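Local coordinates for probable transcriptional regulator (Pseudomonas aeruginosa PAO1, PDB 2GEN), which probably binds DNA at cis-regulatory sites as a transcription factor of the TetR family, working through an N-terminal helix-turn-helix, at residues T89-I92 / D93-A97; C180-L183 / L184-A188; V187-D190 / S191-A194. All coordinates share one frame; numbering follows the deposited sequence.

All three interactions are local, in the helical region after the predicted DNA-binding helix-turn-helix: interactions 1 and 2 run along helices, interaction 3 goes off the C-terminal end of helix 181-192. Interaction 1, on helix 80-97, is the buried one; interactions 2 and 3 share Val187 and Ala188, their centres about 10 Å apart. The two helices are tied together where interactions 1 and 2 meet: Asp93 OD2 and Arg181 NH2 form a salt bridge of 2.8 Å, and Thr89 CG2 packs on Ala185 CB at 4.0 Å. Interaction 3 lies farther off, its nearest atoms about 8 Å from interaction 1. Interactions 2 and 3 both touch the second subunit; interaction 1 does not.

Interaction 1: T89-I92 / D93-A97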
ATOM      1  N   THR A  89     -15.018   4.556   6.479  1.00 14.27           N
ATOM      2  CA  THR A  89     -16.060   3.447   6.397  1.00 14.97           C
ATOM      3  C   THR A  89     -16.387   3.086   4.948  1.00 15.85           C
ATOM      4  O   THR A  89     -16.677   1.934   4.674  1.00 17.66           O
ATOM      5  CB  THR A  89     -17.337   3.810   7.146  1.00 16.26           C
ATOM      6  OG1 THR A  89     -17.938   4.956   6.526  1.00 15.56           O
ATOM      7  CG2 THR A  89     -17.016   4.148   8.586  1.00 16.21           C
ATOM      8  N   SER A  90     -16.390   4.048   4.012  1.00 14.13           N
ATOM      9  CA  SER A  90     -16.696   3.745   2.622  1.00 15.88           C
ATOM     10  C   SER A  90     -15.684   2.769   2.031  1.00 16.62           C
ATOM     11  O   SER A  90     -16.048   1.837   1.306  1.00 15.99           O
ATOM     12  CB  SER A  90     -16.815   5.023   1.772  1.00 15.12           C
ATOM     13  OG  SER A  90     -17.883   5.799   2.239  1.00 16.93           O
ATOM     14  N   TYR A  91     -14.404   2.972   2.369  1.00 15.99           N
ATOM     15  CA  TYR A  91     -13.378   2.116   1.828  1.00 17.33           C
ATOM     16  C   TYR A  91     -13.464   0.710   2.435  1.00 16.86           C
ATOM     17  O   TYR A  91     -13.505  -0.275   1.693  1.00 18.14           O
ATOM     18  CB  TYR A  91     -11.990   2.736   2.054  1.00 17.22           C
ATOM     19  CG  TYR A  91     -10.957   1.838   1.496  1.00 18.38           C
ATOM     20  CD1 TYR A  91     -10.851   1.663   0.099  1.00 21.61           C
ATOM     21  CD2 TYR A  91     -10.112   1.101   2.337  1.00 19.32           C
ATOM     22  CE1 TYR A  91      -9.887   0.783  -0.443  1.00 24.59           C
ATOM     23  CE2 TYR A  91      -9.157   0.229   1.809  1.00 21.28           C
ATOM     24  CZ  TYR A  91      -9.047   0.084   0.442  1.00 22.85           C
ATOM     25  OH  TYR A  91      -8.126  -0.797  -0.083  1.00 27.14           O
ATOM     26  N   ILE A  92     -13.577   0.634   3.752  1.00 16.50           N
ATOM     27  CA  ILE A  92     -13.583  -0.651   4.462  1.00 15.71           C
ATOM     28  C   ILE A  92     -14.820  -1.441   3.990  1.00 16.24           C
ATOM     29  O   ILE A  92     -14.703  -2.584   3.583  1.00 17.17           O
ATOM     30  CB  ILE A  92     -13.564  -0.437   5.987  1.00 16.96           C
ATOM     31  CG1 ILE A  92     -12.182   0.106   6.412  1.00 16.59           C
ATOM     32  CG2 ILE A  92     -13.939  -1.784   6.716  1.00 17.01           C
ATOM     33  CD1 ILE A  92     -11.045  -0.824   6.135  1.00 27.78           C
ATOM     34  N   ASP A  93     -15.967  -0.778   3.980  1.00 16.02           N
ATOM     35  CA  ASP A  93     -17.232  -1.471   3.590  1.00 16.65           C
ATOM     36  C   ASP A  93     -17.152  -1.971   2.164  1.00 17.91           C
ATOM     37  O   ASP A  93     -17.596  -3.070   1.889  1.00 19.22           O
ATOM     38  CB  ASP A  93     -18.406  -0.544   3.761  1.00 17.18           C
ATOM     39  CG  ASP A  93     -18.685  -0.246   5.224  1.00 16.47           C
ATOM     40  OD1 ASP A  93     -18.075  -0.920   6.113  1.00 20.47           O
ATOM     41  OD2 ASP A  93     -19.530   0.639   5.519  1.00 18.64           O
ATOM     42  N   TRP A  94     -16.621  -1.141   1.245  1.00 17.21           N
ATOM     43  CA  TRP A  94     -16.502  -1.520  -0.145  1.00 17.73           C
ATOM     44  C   TRP A  94     -15.560  -2.751  -0.304  1.00 18.76           C
ATOM     45  O   TRP A  94     -15.874  -3.708  -1.047  1.00 19.64           O
ATOM     46  CB  TRP A  94     -16.046  -0.325  -1.012  1.00 18.41           C
ATOM     47  CG  TRP A  94     -16.081  -0.689  -2.488  1.00 19.41           C
ATOM     48  CD1 TRP A  94     -17.164  -0.570  -3.369  1.00 22.74           C
ATOM     49  CD2 TRP A  94     -15.022  -1.262  -3.231  1.00 21.33           C
ATOM     50  NE1 TRP A  94     -16.792  -1.033  -4.622  1.00 23.97           N
ATOM     51  CE2 TRP A  94     -15.490  -1.453  -4.565  1.00 21.66           C
ATOM     52  CE3 TRP A  94     -13.704  -1.621  -2.917  1.00 23.53           C
ATOM     53  CZ2 TRP A  94     -14.669  -2.010  -5.573  1.00 21.59           C
ATOM     54  CZ3 TRP A  94     -12.886  -2.157  -3.935  1.00 24.67           C
ATOM     55  CH2 TRP A  94     -13.391  -2.342  -5.229  1.00 21.17           C
ATOM     56  N   VAL A  95     -14.445  -2.748   0.438  1.00 17.46           N
ATOM     57  CA  VAL A  95     -13.505  -3.873   0.377  1.00 18.78           C
ATOM     58  C   VAL A  95     -14.187  -5.144   0.925  1.00 19.92           C
ATOM     59  O   VAL A  95     -14.073  -6.206   0.310  1.00 21.20           O
ATOM     60  CB  VAL A  95     -12.247  -3.562   1.166  1.00 18.60           C
ATOM     61  CG1 VAL A  95     -11.412  -4.851   1.422  1.00 20.24           C
ATOM     62  CG2 VAL A  95     -11.456  -2.442   0.443  1.00 18.86           C
ATOM     63  N   VAL A  96     -14.868  -5.022   2.058  1.00 20.16           N
ATOM     64  CA  VAL A  96     -15.497  -6.215   2.703  1.00 20.90           C
ATOM     65  C   VAL A  96     -16.544  -6.847   1.736  1.00 21.15           C
ATOM     66  O   VAL A  96     -16.664  -8.076   1.665  1.00 21.39           O
ATOM     67  CB  VAL A  96     -16.113  -5.880   4.071  1.00 21.12           C
ATOM     68  CG1 VAL A  96     -17.015  -7.060   4.557  1.00 22.99           C
ATOM     69  CG2 VAL A  96     -15.002  -5.603   5.085  1.00 21.31           C
ATOM     70  N   ALA A  97     -17.283  -5.989   1.031  1.00 20.15           N
ATOM     71  CA  ALA A  97     -18.327  -6.362   0.057  1.00 21.69           C
ATOM     72  C   ALA A  97     -17.762  -6.877  -1.262  1.00 22.14           C
ATOM     73  O   ALA A  97     -18.431  -7.635  -1.996  1.00 24.06           O
ATOM     74  CB  ALA A  97     -19.213  -5.188  -0.221  1.00 20.40           C
TER
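Tyr91 and Val95, one helical turn apart, make the main side-chain contact of this part of helix 80-97. It is a CH-pi contact: Val95 CG2 stands 3.7 Å from the centroid of the Tyr91 ring and 21° off the ring normal, so the methyl sits over the face, displaced toward the CZ side, where CG2 to CZ is 3.5 Å. With CG anti to the backbone N (chi1 180°), the tyrosine ring is carried along the helix toward Val95. The other apolar pair, Ile92 CG2 with Val96 CG2, is looser at 4.3 Å.

The backbone bonds are regular i to i+4 links. Asp93 N, Trp94 N, Val95 N and Val96 N reach Thr89 O, Ser90 O, Tyr91 O and Ile92 O respectively, with the Val95 N to Tyr91 O bond at 2.9 Å and 160° at the hydrogen.

The polar side-chain ends find partners beyond these two turns: Asp93 OD2 forms a salt bridge with Arg181, and Trp94 NE1 donates to Gln65 OE1, while Ser90 OG bonds back to Leu86 O one turn earlier in the same helix. The Tyr91 ring also meets His162 edge-to-face. Helices 51-76, 99-114, 150-169 and 181-192 (Thr89 and Ile92 on Arg181) all pack here, as expected of a buried helix in the all-helical C-terminal domain of a TetR-family regulator.

Interaction 2: C180-L183 / L184-A188; sequences CREL and LAQVA
Glu182 and Gln186 lie side by side and point the same way, each bent at chi2 (63° and 66°). Their carboxylate and amide planes are turned 50° against each other, and the two oxygens Glu182 OE2 and Gln186 OE1 stay 3.9 Å apart. Both are acceptors, and a water bridges them, donating to Glu182 OE2 at 2.8 Å and to Gln186 OE1 at 2.8 Å. The other ends are held too: Glu182 OE1 pairs with Arg85, and Gln186 NE2 bonds to Asp190 OD2.

Leu183 and Val187 also lie side by side, pointing the same way, but meet through methyls, Leu183 CD1 to Val187 CG2 being 4.1 Å. At the start of the helix, N-cap Cys180 offers its backbone O to Leu184 N at 3.0 Å, while Cys180 CB only brushes Leu184 CG, at 4.4 Å. The i to i+4 bonds continue through Val187 N to Leu183 O.

Arg181 and Ala185 face helix 80-97, packing on Thr89 and Arg85 respectively. Leu184 packs on Pro160 and Leu164 of helix 150-169, and Cys180, Leu183, Leu184 and Gln186 touch the second subunit, placing this helix between its own bundle and the dimer partner.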
ATOM      1  N   CYS A 180     -12.655  -4.159  12.436  1.00 26.20           N
ATOM      2  CA  CYS A 180     -11.814  -2.995  12.749  1.00 24.68           C
ATOM      3  C   CYS A 180     -12.409  -1.713  12.147  1.00 23.48           C
ATOM      4  O   CYS A 180     -11.795  -0.662  12.233  1.00 22.71           O
ATOM      5  CB  CYS A 180     -10.426  -3.173  12.173  1.00 25.36           C
ATOM      6  SG  CYS A 180      -9.589  -4.641  12.860  1.00 30.11           S
ATOM      7  N   ARG A 181     -13.597  -1.808  11.581  1.00 22.81           N
ATOM      8  CA  ARG A 181     -14.210  -0.634  10.925  1.00 22.22           C
ATOM      9  C   ARG A 181     -14.367   0.560  11.874  1.00 23.07           C
ATOM     10  O   ARG A 181     -13.905   1.681  11.544  1.00 22.25           O
ATOM     11  CB  ARG A 181     -15.568  -1.015  10.295  1.00 21.60           C
ATOM     12  CG  ARG A 181     -16.359   0.181   9.751  1.00 19.52           C
ATOM     13  CD  ARG A 181     -17.745  -0.344   9.534  1.00 21.56           C
ATOM     14  NE  ARG A 181     -18.556   0.400   8.595  1.00 17.86           N
ATOM     15  CZ  ARG A 181     -19.453   1.315   8.943  1.00 17.66           C
ATOM     16  NH1 ARG A 181     -19.621   1.717  10.232  1.00 20.67           N
ATOM     17  NH2 ARG A 181     -20.190   1.855   8.004  1.00 16.55           N
ATOM     18  N   GLU A 182     -15.003   0.363  13.032  1.00 22.96           N
ATOM     19  CA  GLU A 182     -15.243   1.479  13.984  1.00 22.64           C
ATOM     20  C   GLU A 182     -13.918   2.029  14.516  1.00 22.04           C
ATOM     21  O   GLU A 182     -13.712   3.255  14.548  1.00 21.91           O
ATOM     22  CB  GLU A 182     -16.204   1.104  15.146  1.00 23.22           C
ATOM     23  CG  GLU A 182     -16.458   2.281  16.143  1.00 23.12           C
ATOM     24  CD  GLU A 182     -17.155   3.465  15.468  1.00 24.90           C
ATOM     25  OE1 GLU A 182     -17.806   3.247  14.406  1.00 22.81           O
ATOM     26  OE2 GLU A 182     -17.053   4.596  15.999  1.00 24.66           O
ATOM     27  N   LEU A 183     -13.001   1.139  14.895  1.00 20.00           N
ATOM     28  CA  LEU A 183     -11.717   1.590  15.381  1.00 20.74           C
ATOM     29  C   LEU A 183     -11.006   2.499  14.360  1.00 20.20           C
ATOM     30  O   LEU A 183     -10.570   3.602  14.750  1.00 19.27           O
ATOM     31  CB  LEU A 183     -10.852   0.382  15.679  1.00 20.89           C
ATOM     32  CG  LEU A 183      -9.489   0.710  16.234  1.00 25.18           C
ATOM     33  CD1 LEU A 183      -9.614   1.389  17.599  1.00 29.52           C
ATOM     34  CD2 LEU A 183      -8.717  -0.597  16.274  1.00 29.49           C
ATOM     35  N   LEU A 184     -10.931   2.061  13.099  1.00 18.28           N
ATOM     36  CA  LEU A 184     -10.159   2.822  12.084  1.00 18.77           C
ATOM     37  C   LEU A 184     -10.859   4.173  11.800  1.00 18.81           C
ATOM     38  O   LEU A 184     -10.203   5.204  11.659  1.00 17.97           O
ATOM     39  CB  LEU A 184      -9.954   2.001  10.818  1.00 18.82           C
ATOM     40  CG  LEU A 184      -8.946   0.828  10.985  1.00 20.61           C
ATOM     41  CD1 LEU A 184      -8.541   0.166   9.708  1.00 27.91           C
ATOM     42  CD2 LEU A 184      -7.683   1.270  11.752  1.00 22.72           C
ATOM     43  N   ALA A 185     -12.198   4.174  11.783  1.00 18.32           N
ATOM     44  CA  ALA A 185     -12.943   5.445  11.589  1.00 17.66           C
ATOM     45  C   ALA A 185     -12.655   6.404  12.748  1.00 18.91           C
ATOM     46  O   ALA A 185     -12.410   7.592  12.538  1.00 18.28           O
ATOM     47  CB  ALA A 185     -14.446   5.180  11.498  1.00 19.06           C
ATOM     48  N   GLN A 186     -12.732   5.876  13.977  1.00 17.28           N
ATOM     49  CA  GLN A 186     -12.514   6.676  15.171  1.00 18.57           C
ATOM     50  C   GLN A 186     -11.086   7.222  15.210  1.00 17.95           C
ATOM     51  O   GLN A 186     -10.866   8.399  15.495  1.00 17.45           O
ATOM     52  CB  GLN A 186     -12.745   5.829  16.417  1.00 18.35           C
ATOM     53  CG  GLN A 186     -12.620   6.707  17.638  1.00 22.42           C
ATOM     54  CD  GLN A 186     -13.704   7.750  17.733  1.00 28.31           C
ATOM     55  OE1 GLN A 186     -14.893   7.445  17.533  1.00 29.16           O
ATOM     56  NE2 GLN A 186     -13.306   9.011  18.006  1.00 30.91           N
ATOM     57  N   VAL A 187     -10.105   6.373  14.915  1.00 18.15           N
ATOM     58  CA  VAL A 187      -8.730   6.793  14.916  1.00 18.83           C
ATOM     59  C   VAL A 187      -8.480   7.848  13.848  1.00 17.32           C
ATOM     60  O   VAL A 187      -7.754   8.792  14.105  1.00 19.03           O
ATOM     61  CB  VAL A 187      -7.802   5.661  14.675  1.00 18.84           C
ATOM     62  CG1 VAL A 187      -6.388   6.200  14.384  1.00 20.36           C
ATOM     63  CG2 VAL A 187      -7.834   4.663  15.922  1.00 19.52           C
ATOM     64  N   ALA A 188      -9.092   7.702  12.677  1.00 17.67           N
ATOM     65  CA  ALA A 188      -8.878   8.707  11.589  1.00 17.16           C
ATOM     66  C   ALA A 188      -9.321  10.083  12.135  1.00 17.28           C
ATOM     67  O   ALA A 188      -8.593  11.092  11.989  1.00 18.47           O
ATOM     68  CB  ALA A 188      -9.705   8.321  10.348  1.00 18.17           C
TER
HETATM   69  O   HOH W   1     -15.361   4.803  18.214  1.00 28.48           O

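Interaction 3: V187-D190 / S191-A194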
ATOM      1  N   VAL A 187     -10.105   6.373  14.915  1.00 18.15           N
ATOM      2  CA  VAL A 187      -8.730   6.793  14.916  1.00 18.83           C
ATOM      3  C   VAL A 187      -8.480   7.848  13.848  1.00 17.32           C
ATOM      4  O   VAL A 187      -7.754   8.792  14.105  1.00 19.03           O
ATOM      5  CB  VAL A 187      -7.802   5.661  14.675  1.00 18.84           C
ATOM      6  CG1 VAL A 187      -6.388   6.200  14.384  1.00 20.36           C
ATOM      7  CG2 VAL A 187      -7.834   4.663  15.922  1.00 19.52           C
ATOM      8  N   ALA A 188      -9.092   7.702  12.677  1.00 17.67           N
ATOM      9  CA  ALA A 188      -8.878   8.707  11.589  1.00 17.16           C
ATOM     10  C   ALA A 188      -9.321  10.083  12.135  1.00 17.28           C
ATOM     11  O   ALA A 188      -8.593  11.092  11.989  1.00 18.47           O
ATOM     12  CB  ALA A 188      -9.705   8.321  10.348  1.00 18.17           C
ATOM     13  N   TRP A 189     -10.514  10.149  12.688  1.00 16.98           N
ATOM     14  CA  TRP A 189     -11.059  11.432  13.225  1.00 17.85           C
ATOM     15  C   TRP A 189     -10.140  11.931  14.326  1.00 18.73           C
ATOM     16  O   TRP A 189      -9.675  13.082  14.321  1.00 18.62           O
ATOM     17  CB  TRP A 189     -12.476  11.246  13.758  1.00 18.25           C
ATOM     18  CG  TRP A 189     -13.001  12.417  14.483  1.00 18.35           C
ATOM     19  CD1 TRP A 189     -13.520  12.410  15.746  1.00 20.68           C
ATOM     20  CD2 TRP A 189     -13.048  13.784  14.033  1.00 18.76           C
ATOM     21  NE1 TRP A 189     -13.916  13.685  16.127  1.00 24.48           N
ATOM     22  CE2 TRP A 189     -13.641  14.546  15.090  1.00 21.26           C
ATOM     23  CE3 TRP A 189     -12.692  14.438  12.844  1.00 21.06           C
ATOM     24  CZ2 TRP A 189     -13.859  15.925  14.998  1.00 21.02           C
ATOM     25  CZ3 TRP A 189     -12.924  15.831  12.775  1.00 17.37           C
ATOM     26  CH2 TRP A 189     -13.485  16.547  13.840  1.00 18.98           C
ATOM     27  N   ASP A 190      -9.816  11.050  15.290  1.00 19.41           N
ATOM     28  CA  ASP A 190      -8.932  11.497  16.361  1.00 21.05           C
ATOM     29  C   ASP A 190      -7.532  11.955  15.911  1.00 21.37           C
ATOM     30  O   ASP A 190      -6.927  12.846  16.564  1.00 23.02           O
ATOM     31  CB  ASP A 190      -8.844  10.402  17.450  1.00 21.33           C
ATOM     32  CG  ASP A 190     -10.074  10.346  18.276  1.00 23.46           C
ATOM     33  OD1 ASP A 190     -10.745  11.386  18.472  1.00 28.54           O
ATOM     34  OD2 ASP A 190     -10.366   9.248  18.814  1.00 29.35           O
ATOM     35  N   SER A 191      -7.049  11.397  14.799  1.00 19.81           N
ATOM     36  CA  SER A 191      -5.730  11.690  14.284  1.00 22.81           C
ATOM     37  C   SER A 191      -5.699  13.053  13.624  1.00 22.10           C
ATOM     38  O   SER A 191      -4.681  13.719  13.685  1.00 24.06           O
ATOM     39  CB  SER A 191      -5.256  10.653  13.287  1.00 22.63           C
ATOM     40  OG  SER A 191      -5.104   9.410  13.947  1.00 29.98           O
ATOM     41  N   VAL A 192      -6.810  13.463  12.997  1.00 19.40           N
ATOM     42  CA  VAL A 192      -6.760  14.724  12.230  1.00 19.71           C
ATOM     43  C   VAL A 192      -7.497  15.863  12.900  1.00 19.11           C
ATOM     44  O   VAL A 192      -7.297  17.032  12.484  1.00 20.82           O
ATOM     45  CB  VAL A 192      -7.281  14.582  10.773  1.00 19.41           C
ATOM     46  CG1 VAL A 192      -6.404  13.653   9.938  1.00 20.58           C
ATOM     47  CG2 VAL A 192      -8.745  14.101  10.783  1.00 19.43           C
ATOM     48  N   ARG A 193      -8.310  15.597  13.909  1.00 19.67           N
ATOM     49  CA  ARG A 193      -9.055  16.694  14.538  1.00 21.22           C
ATOM     50  C   ARG A 193      -8.128  17.647  15.328  1.00 23.25           C
ATOM     51  O   ARG A 193      -7.044  17.242  15.782  1.00 22.58           O
ATOM     52  CB  ARG A 193     -10.205  16.200  15.394  1.00 23.19           C
ATOM     53  CG  ARG A 193      -9.769  15.501  16.673  1.00 22.71           C
ATOM     54  CD  ARG A 193     -10.995  14.901  17.278  1.00 26.15           C
ATOM     55  NE  ARG A 193     -10.665  14.205  18.519  1.00 33.07           N
ATOM     56  CZ  ARG A 193     -10.641  14.786  19.717  1.00 39.47           C
ATOM     57  NH1 ARG A 193     -10.925  16.087  19.849  1.00 38.77           N
ATOM     58  NH2 ARG A 193     -10.312  14.072  20.788  1.00 40.67           N
ATOM     59  N   ALA A 194      -8.529  18.919  15.403  1.00 24.69           N
ATOM     60  CA  ALA A 194      -7.806  19.933  16.198  1.00 27.89           C
ATOM     61  C   ALA A 194      -7.680  19.517  17.670  1.00 29.35           C
ATOM     62  O   ALA A 194      -8.579  18.897  18.223  1.00 29.70           O
ATOM     63  CB  ALA A 194      -8.534  21.273  16.102  1.00 27.44           C
TER
HETATM   64  O   HOH W   2      -5.322  15.179  16.333  1.00 36.24           O
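Ser191 folds its side chain back on Val187 at the C-terminal end of helix 181-192, the last helix of this all-helical TetR-family regulator. Here, at the subunit interface, regular i to i+4 bonding gives way to an extended tail, Arg193 being the first residue to leave helical angles. Ser191 N donates to Val187 O at 2.8 Å, though the angle at the hydrogen is only 137°. Ser191 OG lies 2.7 Å from the same Val187 O; with OG turned beside its own backbone N, the backbone N and OG of Ser191 both converge on that carbonyl. Which acceptor takes the hydroxyl proton is unsettled, because Ser191 OG also hydrogen-bonds to Ser191 OG of the second subunit. Ser191 also packs on Val187 of that subunit.

Val192 follows, its N bonded to Ala188 O at 3.1 Å, with a weak bond to Trp189 O. Its side chain turns to Phe153, Val156 and Val157 of helix 150-169.

Arg193, although past the helix, still donates its N to Trp189 O at 2.9 Å. The side chains of Arg193 and Trp189 cross at about a right angle, the arginine chain running over the indole face. Arg193 CB sits 3.5 Å from the centroid of the six-membered ring of Trp189, 8° off the normal, a CH-pi contact squarely over the face. Farther along the extended chain, Arg193 CD lies over the same indole near NE1. Beyond it the guanidinium is moderately tilted from the ring and turned 62° from the Asp190 carboxylate. In the salt bridge that ends this run, Arg193 NE donates from within the guanidinium plane to the anti lone pair of Asp190 OD1, at 2.8 Å.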